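Local coordinates for alpha-fucosidase (Bifidobacterium bifidum, PDB 2EAB), which is the catalytic part of a 1,2-alpha-L-fucosidase of glycoside hydrolase family 95, which probably hydrolyses terminal alpha-1,2-linked fucose from glycans, at residues A[49-53]-A[157-161]; A[124-128]-A[494-499]; A[481-485]-A[502-508]. All blocks are in the same frame, centred on the assembly; numbering follows the deposited sequence.

How the contacts relate
Contact 1 lies wholly in the N-terminal beta-rich region and is the one nearest the calcium: the side chain of Pro53 is about 13 Å from the bound ion and about 8 Å from that of its ligand Ser386. Contacts 2 and 3 form a separate cluster away from the annotated sites, with centres about 11 Å apart; they meet where Gly496 N lies 3.0 Å from Gly502 O, probably in a hydrogen bond. Contact 2 ties a loop of the N-terminal region to the catalytic region, and contact 3 continues inward within the latter. Contact 1 is remote from both, its centre about 40 Å from that of contact 2 and about 37 Å from that of contact 3.

Contact 1 (A[49-53]-A[157-161]); sequences QTTLP and RRDLN
Arg158 reaches across to the end of helix 42-50 and meets Thr50 O with the far end of its guanidinium. NH1 and NH2 both donate to this one carbonyl oxygen, each at 2.9 Å from Thr50 O, and the oxygen sits at the edge of the group, close to its plane. Two N-H groups of one guanidinium converging on a single oxygen cannot both be straight, and the N-H...O angle from NH2 is 143°. CG stands between the backbone N and the carbonyl carbon (chi1 68°), and from there the chain runs extended to NE. Gln24 O takes the NE hydrogen, Thr29 OG1 bonds to NH2 and Tyr22 adds a cation-pi contact, fixing the rotation of the group. Replacing Arg158 with a leucine would probably leave Thr50 O, at the helix terminus, without both guanidinium donors and deprive Gln24 O of its partner.

Leu52 runs obliquely past the arginine, its CD1 3.7 Å from Arg158 NH1 and 4.1 Å from Leu160 CB. Leu160 lies at about a right angle to Pro53: CD2 is 4.0 Å from Pro53 CD, and CD1 comes within 3.4 Å of Pro53 O, whose hydrogen bond is to Tyr381 OH.

The contact joins two antiparallel sheets, consistent with the beta-sandwich architecture of this N-terminal domain. Strand 52-55 edges one sheet beside 59-63; strand 156-161 lies in the other between 19-22 and 166-173, while Tyr378 of helix 365-386 packs on both Pro53 and Leu160.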
loop_
_atom_site.group_PDB
_atom_site.type_symbol
_atom_site.label_atom_id
_atom_site.label_comp_id
_atom_site.label_asym_id
_atom_site.label_seq_id
_atom_site.Cartn_x
_atom_site.Cartn_y
_atom_site.Cartn_z
ATOM N N GLN A 49 -2.800 5.258 18.706
ATOM C CA GLN A 49 -2.139 4.140 19.385
ATOM C C GLN A 49 -3.093 3.074 19.908
ATOM O O GLN A 49 -2.666 1.949 20.180
ATOM C CB GLN A 49 -1.238 4.638 20.525
ATOM C CG GLN A 49 -0.151 5.595 20.066
ATOM C CD GLN A 49 1.067 5.634 20.975
ATOM O OE1 GLN A 49 1.397 4.653 21.653
ATOM N NE2 GLN A 49 1.762 6.765 20.967
ATOM N N THR A 50 -4.368 3.419 20.052
ATOM C CA THR A 50 -5.269 2.585 20.856
ATOM C C THR A 50 -6.608 2.186 20.231
ATOM O O THR A 50 -7.233 1.241 20.707
ATOM C CB THR A 50 -5.570 3.225 22.243
ATOM O OG1 THR A 50 -6.401 4.371 22.062
ATOM C CG2 THR A 50 -4.297 3.638 22.968
ATOM N N THR A 51 -7.062 2.894 19.196
ATOM C CA THR A 51 -8.387 2.630 18.640
ATOM C C THR A 51 -8.359 1.528 17.582
ATOM O O THR A 51 -7.309 1.215 17.021
ATOM C CB THR A 51 -9.040 3.911 18.070
ATOM O OG1 THR A 51 -8.268 4.387 16.960
ATOM C CG2 THR A 51 -9.141 4.996 19.145
ATOM N N LEU A 52 -9.521 0.943 17.315
ATOM C CA LEU A 52 -9.593 -0.234 16.456
ATOM C C LEU A 52 -10.356 0.067 15.173
ATOM O O LEU A 52 -11.511 0.483 15.220
ATOM C CB LEU A 52 -10.197 -1.422 17.214
ATOM C CG LEU A 52 -9.330 -1.948 18.365
ATOM C CD1 LEU A 52 -10.092 -2.945 19.231
ATOM C CD2 LEU A 52 -8.038 -2.567 17.828
ATOM N N PRO A 53 -9.686 -0.104 14.017
ATOM C CA PRO A 53 -10.236 0.291 12.730
ATOM C C PRO A 53 -11.112 -0.750 12.046
ATOM O O PRO A 53 -10.877 -1.959 12.155
ATOM C CB PRO A 53 -8.980 0.525 11.890
ATOM C CG PRO A 53 -8.019 -0.487 12.400
ATOM C CD PRO A 53 -8.310 -0.622 13.880
ATOM N N ARG A 157 -14.603 -5.958 27.945
ATOM C CA ARG A 157 -13.727 -6.327 26.844
ATOM C C ARG A 157 -14.072 -5.514 25.601
ATOM O O ARG A 157 -15.242 -5.274 25.314
ATOM C CB ARG A 157 -13.814 -7.827 26.542
ATOM C CG ARG A 157 -12.696 -8.332 25.634
ATOM C CD ARG A 157 -12.889 -9.786 25.234
ATOM N NE ARG A 157 -14.075 -9.979 24.403
ATOM C CZ ARG A 157 -15.143 -10.687 24.762
ATOM N NH1 ARG A 157 -15.187 -11.292 25.943
ATOM N NH2 ARG A 157 -16.170 -10.799 23.931
ATOM N N ARG A 158 -13.043 -5.081 24.879
ATOM C CA ARG A 158 -13.222 -4.579 23.522
ATOM C C ARG A 158 -12.341 -5.400 22.596
ATOM O O ARG A 158 -11.242 -5.815 22.969
ATOM C CB ARG A 158 -12.923 -3.078 23.415
ATOM C CG ARG A 158 -11.471 -2.692 23.625
ATOM C CD ARG A 158 -11.319 -1.187 23.707
ATOM N NE ARG A 158 -9.928 -0.789 23.889
ATOM C CZ ARG A 158 -9.127 -0.352 22.920
ATOM N NH1 ARG A 158 -9.559 -0.242 21.668
ATOM N NH2 ARG A 158 -7.881 -0.021 23.209
ATOM N N ASP A 159 -12.846 -5.662 21.397
ATOM C CA ASP A 159 -12.090 -6.457 20.447
ATOM C C ASP A 159 -12.328 -6.027 19.011
ATOM O O ASP A 159 -13.282 -5.306 18.695
ATOM C CB ASP A 159 -12.386 -7.958 20.621
ATOM C CG ASP A 159 -13.775 -8.341 20.155
ATOM O OD1 ASP A 159 -14.054 -8.224 18.942
ATOM O OD2 ASP A 159 -14.582 -8.772 21.000
ATOM N N LEU A 160 -11.425 -6.478 18.151
ATOM C CA LEU A 160 -11.590 -6.387 16.717
ATOM C C LEU A 160 -11.479 -7.798 16.179
ATOM O O LEU A 160 -10.434 -8.438 16.298
ATOM C CB LEU A 160 -10.528 -5.479 16.095
ATOM C CG LEU A 160 -10.669 -5.179 14.598
ATOM C CD1 LEU A 160 -11.950 -4.408 14.300
ATOM C CD2 LEU A 160 -9.459 -4.409 14.093
ATOM N N ASN A 161 -12.584 -8.281 15.627
ATOM C CA ASN A 161 -12.636 -9.606 15.046
ATOM C C ASN A 161 -12.228 -9.501 13.583
ATOM O O ASN A 161 -13.027 -9.104 12.732
ATOM C CB ASN A 161 -14.042 -10.195 15.187
ATOM C CG ASN A 161 -14.110 -11.651 14.778
ATOM O OD1 ASN A 161 -13.336 -12.116 13.942
ATOM N ND2 ASN A 161 -15.052 -12.381 15.368
#

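Contact 2 (A[124-128]-A[494-499]); sequences LTGGE and APGQSF
Gln497 lies along the 124-128 loop, its CG 3.3 Å from Gly127 O and 3.4 Å from Glu128 CA. The chain is extended beyond CG, which lays the amide beside Glu128 CA and O; a water donates to both Gln497 OE1 and Glu128 O, and a second links Gln497 N to Gly127 O. Glu128 turns its carboxylate away to Asn95.

Thr125 fills the middle. Its CB approaches Gly496 O to 3.3 Å and its CG2 Gln497 O to 3.5 Å; OG1 lies between backbone N and carbonyl carbon (chi1 60°), which leaves CG2 anti to that carbon and facing these oxygens. At the buried end Leu124 runs alongside Phe499, with Leu124 CB 3.8 Å from Phe499 CD1; the Phe499 ring is stacked on Trp503.

Gly126 N donates to Gly496 O at 3.1 Å, from above the carbonyl plane, and a third water joins that oxygen to Leu124 O. Gly126 has no room for a side chain beside Pro495 O, and the positive phi of Gly127 favours glycine.

One direct hydrogen bond, three bridging waters and close backbone fit probably hold this seam between N-terminal and catalytic regions, with apolar packing at Leu124 and Phe499.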
loop_
_atom_site.group_PDB
_atom_site.type_symbol
_atom_site.label_atom_id
_atom_site.label_comp_id
_atom_site.label_asym_id
_atom_site.label_seq_id
_atom_site.Cartn_x
_atom_site.Cartn_y
_atom_site.Cartn_z
ATOM N N LEU A 124 13.613 22.926 -10.820
ATOM C CA LEU A 124 12.613 21.931 -11.227
ATOM C C LEU A 124 11.611 21.686 -10.111
ATOM O O LEU A 124 11.641 20.664 -9.428
ATOM C CB LEU A 124 13.277 20.632 -11.690
ATOM C CG LEU A 124 14.044 20.714 -13.014
ATOM C CD1 LEU A 124 14.810 19.427 -13.231
ATOM C CD2 LEU A 124 13.117 20.996 -14.193
ATOM N N THR A 125 10.728 22.664 -9.928
ATOM C CA THR A 125 9.776 22.661 -8.822
ATOM C C THR A 125 8.385 23.105 -9.268
ATOM O O THR A 125 8.194 23.601 -10.380
ATOM C CB THR A 125 10.239 23.594 -7.675
ATOM O OG1 THR A 125 10.363 24.929 -8.172
ATOM C CG2 THR A 125 11.563 23.145 -7.091
ATOM N N GLY A 126 7.423 22.915 -8.369
ATOM C CA GLY A 126 6.049 23.365 -8.558
ATOM C C GLY A 126 5.324 23.251 -7.236
ATOM O O GLY A 126 5.956 23.139 -6.183
ATOM N N GLY A 127 3.998 23.308 -7.290
ATOM C CA GLY A 127 3.174 22.937 -6.146
ATOM C C GLY A 127 3.325 23.838 -4.931
ATOM O O GLY A 127 3.374 23.364 -3.797
ATOM N N GLU A 128 3.365 25.146 -5.159
ATOM C CA GLU A 128 3.648 26.098 -4.082
ATOM C C GLU A 128 2.468 26.423 -3.179
ATOM O O GLU A 128 2.672 26.855 -2.044
ATOM C CB GLU A 128 4.237 27.396 -4.633
ATOM C CG GLU A 128 5.447 27.216 -5.545
ATOM C CD GLU A 128 5.081 26.947 -7.002
ATOM O OE1 GLU A 128 3.877 26.931 -7.342
ATOM O OE2 GLU A 128 6.011 26.759 -7.817
ATOM N N ALA A 494 2.284 17.738 -10.442
ATOM C CA ALA A 494 3.476 18.578 -10.464
ATOM C C ALA A 494 4.508 18.086 -9.458
ATOM O O ALA A 494 4.160 17.446 -8.465
ATOM C CB ALA A 494 3.116 20.007 -10.148
ATOM N N PRO A 495 5.782 18.427 -9.687
ATOM C CA PRO A 495 6.767 18.226 -8.635
ATOM C C PRO A 495 6.515 19.231 -7.509
ATOM O O PRO A 495 5.869 20.270 -7.716
ATOM C CB PRO A 495 8.091 18.516 -9.339
ATOM C CG PRO A 495 7.728 19.481 -10.413
ATOM C CD PRO A 495 6.361 19.073 -10.877
ATOM N N GLY A 496 7.042 18.923 -6.326
ATOM C CA GLY A 496 6.866 19.772 -5.161
ATOM C C GLY A 496 7.771 20.992 -5.148
ATOM O O GLY A 496 8.574 21.214 -6.060
ATOM N N GLN A 497 7.627 21.786 -4.090
ATOM C CA GLN A 497 8.216 23.121 -3.994
ATOM C C GLN A 497 9.721 23.141 -3.821
ATOM O O GLN A 497 10.340 24.192 -3.990
ATOM C CB GLN A 497 7.658 23.852 -2.782
ATOM C CG GLN A 497 6.309 24.452 -2.873
ATOM C CD GLN A 497 6.038 25.299 -1.647
ATOM O OE1 GLN A 497 6.607 26.382 -1.489
ATOM N NE2 GLN A 497 5.188 24.800 -0.758
ATOM N N SER A 498 10.295 22.014 -3.414
ATOM C CA SER A 498 11.740 21.903 -3.265
ATOM C C SER A 498 12.166 20.592 -3.898
ATOM O O SER A 498 11.555 19.552 -3.641
ATOM C CB SER A 498 12.152 21.956 -1.791
ATOM O OG SER A 498 13.565 22.010 -1.657
ATOM N N PHE A 499 13.217 20.647 -4.709
ATOM C CA PHE A 499 13.627 19.515 -5.539
ATOM C C PHE A 499 13.900 18.221 -4.765
ATOM O O PHE A 499 13.446 17.145 -5.163
ATOM C CB PHE A 499 14.860 19.901 -6.372
ATOM C CG PHE A 499 15.283 18.851 -7.373
ATOM C CD1 PHE A 499 14.777 18.868 -8.667
ATOM C CD2 PHE A 499 16.202 17.856 -7.038
ATOM C CE1 PHE A 499 15.166 17.910 -9.608
ATOM C CE2 PHE A 499 16.590 16.890 -7.980
ATOM C CZ PHE A 499 16.066 16.923 -9.259
HETATM O O HOH W 1 10.611 19.497 -7.046
HETATM O O HOH W 2 5.022 21.365 -2.842
HETATM O O HOH W 3 4.753 28.238 -0.997
#

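Contact 3 (A[481-485]-A[502-508]); sequences YMAHT and GWSPAAV
His484 puts NE2 over one face of the Trp503 indole, off toward the rim and 3.4 Å from Trp503 CE3. The two ring planes stand 44° apart, and Pro505 CD lies over the same indole face, packing the three rings closely. ND1 of His484 bonds to Thr493 O, which fixes the ring. Met482 SD lies obliquely to the Trp503 six-membered ring, 5.2 Å from its centroid, in a Met-aromatic contact. Its CE lies 3.8 Å from Trp503 CH2 in apolar contact and also touches Pro505 CB, brought there by CG anti to the backbone N (chi1 -178°) and the bend at chi3.

Ser504 to Ala507 form a type I beta turn that leads into helix 507-520 of the catalytic domain, an (alpha/alpha)6 barrel in this family. Tyr462 of helix 452-463 and Met546 of helix 525-546 touch Met482. Val508 spreads its two methyls: CG1 meets Tyr481 CE1 at 3.5 Å and CG2 meets Ala483 CB at 3.6 Å. Ala483 O is buried with no hydrogen-bond partner, though Pro505 CA points a C-H almost straight at it from 3.5 Å.

The Thr485 end is the polar, hydrated side, though also buried. Thr485 OG1 and Ser504 OG share a short hydrogen bond of 2.6 Å. A water donates to Gly502 O at 2.8 Å and accepts weakly from Thr485 N; 1,2-ethanediol, probably from the crystallisation liquor, lies near Thr485.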
loop_
_atom_site.group_PDB
_atom_site.type_symbol
_atom_site.label_atom_id
_atom_site.label_comp_id
_atom_site.label_asym_id
_atom_site.label_seq_id
_atom_site.Cartn_x
_atom_site.Cartn_y
_atom_site.Cartn_z
ATOM N N TYR A 481 2.894 10.912 -19.483
ATOM C CA TYR A 481 2.337 11.499 -18.277
ATOM C C TYR A 481 3.397 11.431 -17.184
ATOM O O TYR A 481 4.081 10.419 -17.020
ATOM C CB TYR A 481 1.015 10.814 -17.870
ATOM C CG TYR A 481 1.094 9.306 -17.763
ATOM C CD1 TYR A 481 1.161 8.685 -16.523
ATOM C CD2 TYR A 481 1.111 8.502 -18.907
ATOM C CE1 TYR A 481 1.245 7.303 -16.420
ATOM C CE2 TYR A 481 1.201 7.123 -18.819
ATOM C CZ TYR A 481 1.270 6.530 -17.572
ATOM O OH TYR A 481 1.359 5.161 -17.465
ATOM N N MET A 482 3.544 12.540 -16.471
ATOM C CA MET A 482 4.568 12.690 -15.461
ATOM C C MET A 482 3.902 13.017 -14.129
ATOM O O MET A 482 2.978 13.825 -14.073
ATOM C CB MET A 482 5.525 13.812 -15.871
ATOM C CG MET A 482 6.672 14.039 -14.906
ATOM S SD MET A 482 7.635 15.499 -15.338
ATOM C CE MET A 482 9.209 14.786 -15.833
ATOM N N ALA A 483 4.372 12.366 -13.068
ATOM C CA ALA A 483 3.948 12.668 -11.705
ATOM C C ALA A 483 5.120 12.389 -10.781
ATOM O O ALA A 483 6.094 11.736 -11.173
ATOM C CB ALA A 483 2.726 11.860 -11.306
ATOM N N HIS A 484 5.011 12.867 -9.546
ATOM C CA HIS A 484 6.136 12.874 -8.635
ATOM C C HIS A 484 5.787 12.183 -7.306
ATOM O O HIS A 484 5.070 11.183 -7.317
ATOM C CB HIS A 484 6.643 14.311 -8.532
ATOM C CG HIS A 484 7.302 14.777 -9.788
ATOM N ND1 HIS A 484 6.634 15.354 -10.852
ATOM C CD2 HIS A 484 8.595 14.683 -10.164
ATOM C CE1 HIS A 484 7.502 15.616 -11.817
ATOM N NE2 HIS A 484 8.699 15.222 -11.418
ATOM N N THR A 485 6.327 12.657 -6.182
ATOM C CA THR A 485 6.117 11.981 -4.899
ATOM C C THR A 485 4.749 12.291 -4.290
ATOM O O THR A 485 3.938 11.393 -4.059
ATOM C CB THR A 485 7.238 12.304 -3.881
ATOM O OG1 THR A 485 8.477 11.750 -4.341
ATOM C CG2 THR A 485 6.919 11.716 -2.519
ATOM N N GLY A 502 10.709 16.893 -3.613
ATOM C CA GLY A 502 9.581 17.179 -4.495
ATOM C C GLY A 502 9.633 16.581 -5.887
ATOM O O GLY A 502 8.583 16.381 -6.501
ATOM N N TRP A 503 10.836 16.316 -6.392
ATOM C CA TRP A 503 11.031 15.844 -7.763
ATOM C C TRP A 503 11.394 14.369 -7.761
ATOM O O TRP A 503 12.386 13.974 -7.152
ATOM C CB TRP A 503 12.135 16.657 -8.444
ATOM C CG TRP A 503 12.489 16.182 -9.823
ATOM C CD1 TRP A 503 13.383 15.199 -10.152
ATOM C CD2 TRP A 503 11.962 16.674 -11.061
ATOM N NE1 TRP A 503 13.451 15.059 -11.516
ATOM C CE2 TRP A 503 12.582 15.944 -12.099
ATOM C CE3 TRP A 503 11.034 17.667 -11.396
ATOM C CZ2 TRP A 503 12.298 16.170 -13.447
ATOM C CZ3 TRP A 503 10.743 17.883 -12.733
ATOM C CH2 TRP A 503 11.373 17.138 -13.742
ATOM N N SER A 504 10.587 13.563 -8.443
ATOM C CA SER A 504 10.850 12.139 -8.548
ATOM C C SER A 504 9.997 11.515 -9.640
ATOM O O SER A 504 9.082 10.755 -9.343
ATOM C CB SER A 504 10.566 11.444 -7.216
ATOM O OG SER A 504 9.192 11.546 -6.874
ATOM N N PRO A 505 10.304 11.813 -10.910
ATOM C CA PRO A 505 9.434 11.330 -11.975
ATOM C C PRO A 505 9.459 9.818 -12.163
ATOM O O PRO A 505 8.542 9.274 -12.782
ATOM C CB PRO A 505 9.959 12.048 -13.218
ATOM C CG PRO A 505 11.372 12.374 -12.905
ATOM C CD PRO A 505 11.408 12.636 -11.430
ATOM N N ALA A 506 10.482 9.140 -11.642
ATOM C CA ALA A 506 10.501 7.680 -11.700
ATOM C C ALA A 506 9.453 7.050 -10.778
ATOM O O ALA A 506 9.260 5.830 -10.805
ATOM C CB ALA A 506 11.891 7.132 -11.414
ATOM N N ALA A 507 8.774 7.880 -9.984
ATOM C CA ALA A 507 7.633 7.433 -9.193
ATOM C C ALA A 507 6.570 6.766 -10.067
ATOM O O ALA A 507 5.906 5.817 -9.627
ATOM C CB ALA A 507 7.029 8.603 -8.439
ATOM N N VAL A 508 6.385 7.269 -11.288
ATOM C CA VAL A 508 5.390 6.687 -12.194
ATOM C C VAL A 508 5.816 5.299 -12.702
ATOM O O VAL A 508 5.085 4.333 -12.501
ATOM C CB VAL A 508 4.961 7.663 -13.325
ATOM C CG1 VAL A 508 4.024 6.970 -14.304
ATOM C CG2 VAL A 508 4.290 8.888 -12.727
HETATM O O HOH W 4 6.351 15.576 -5.069
#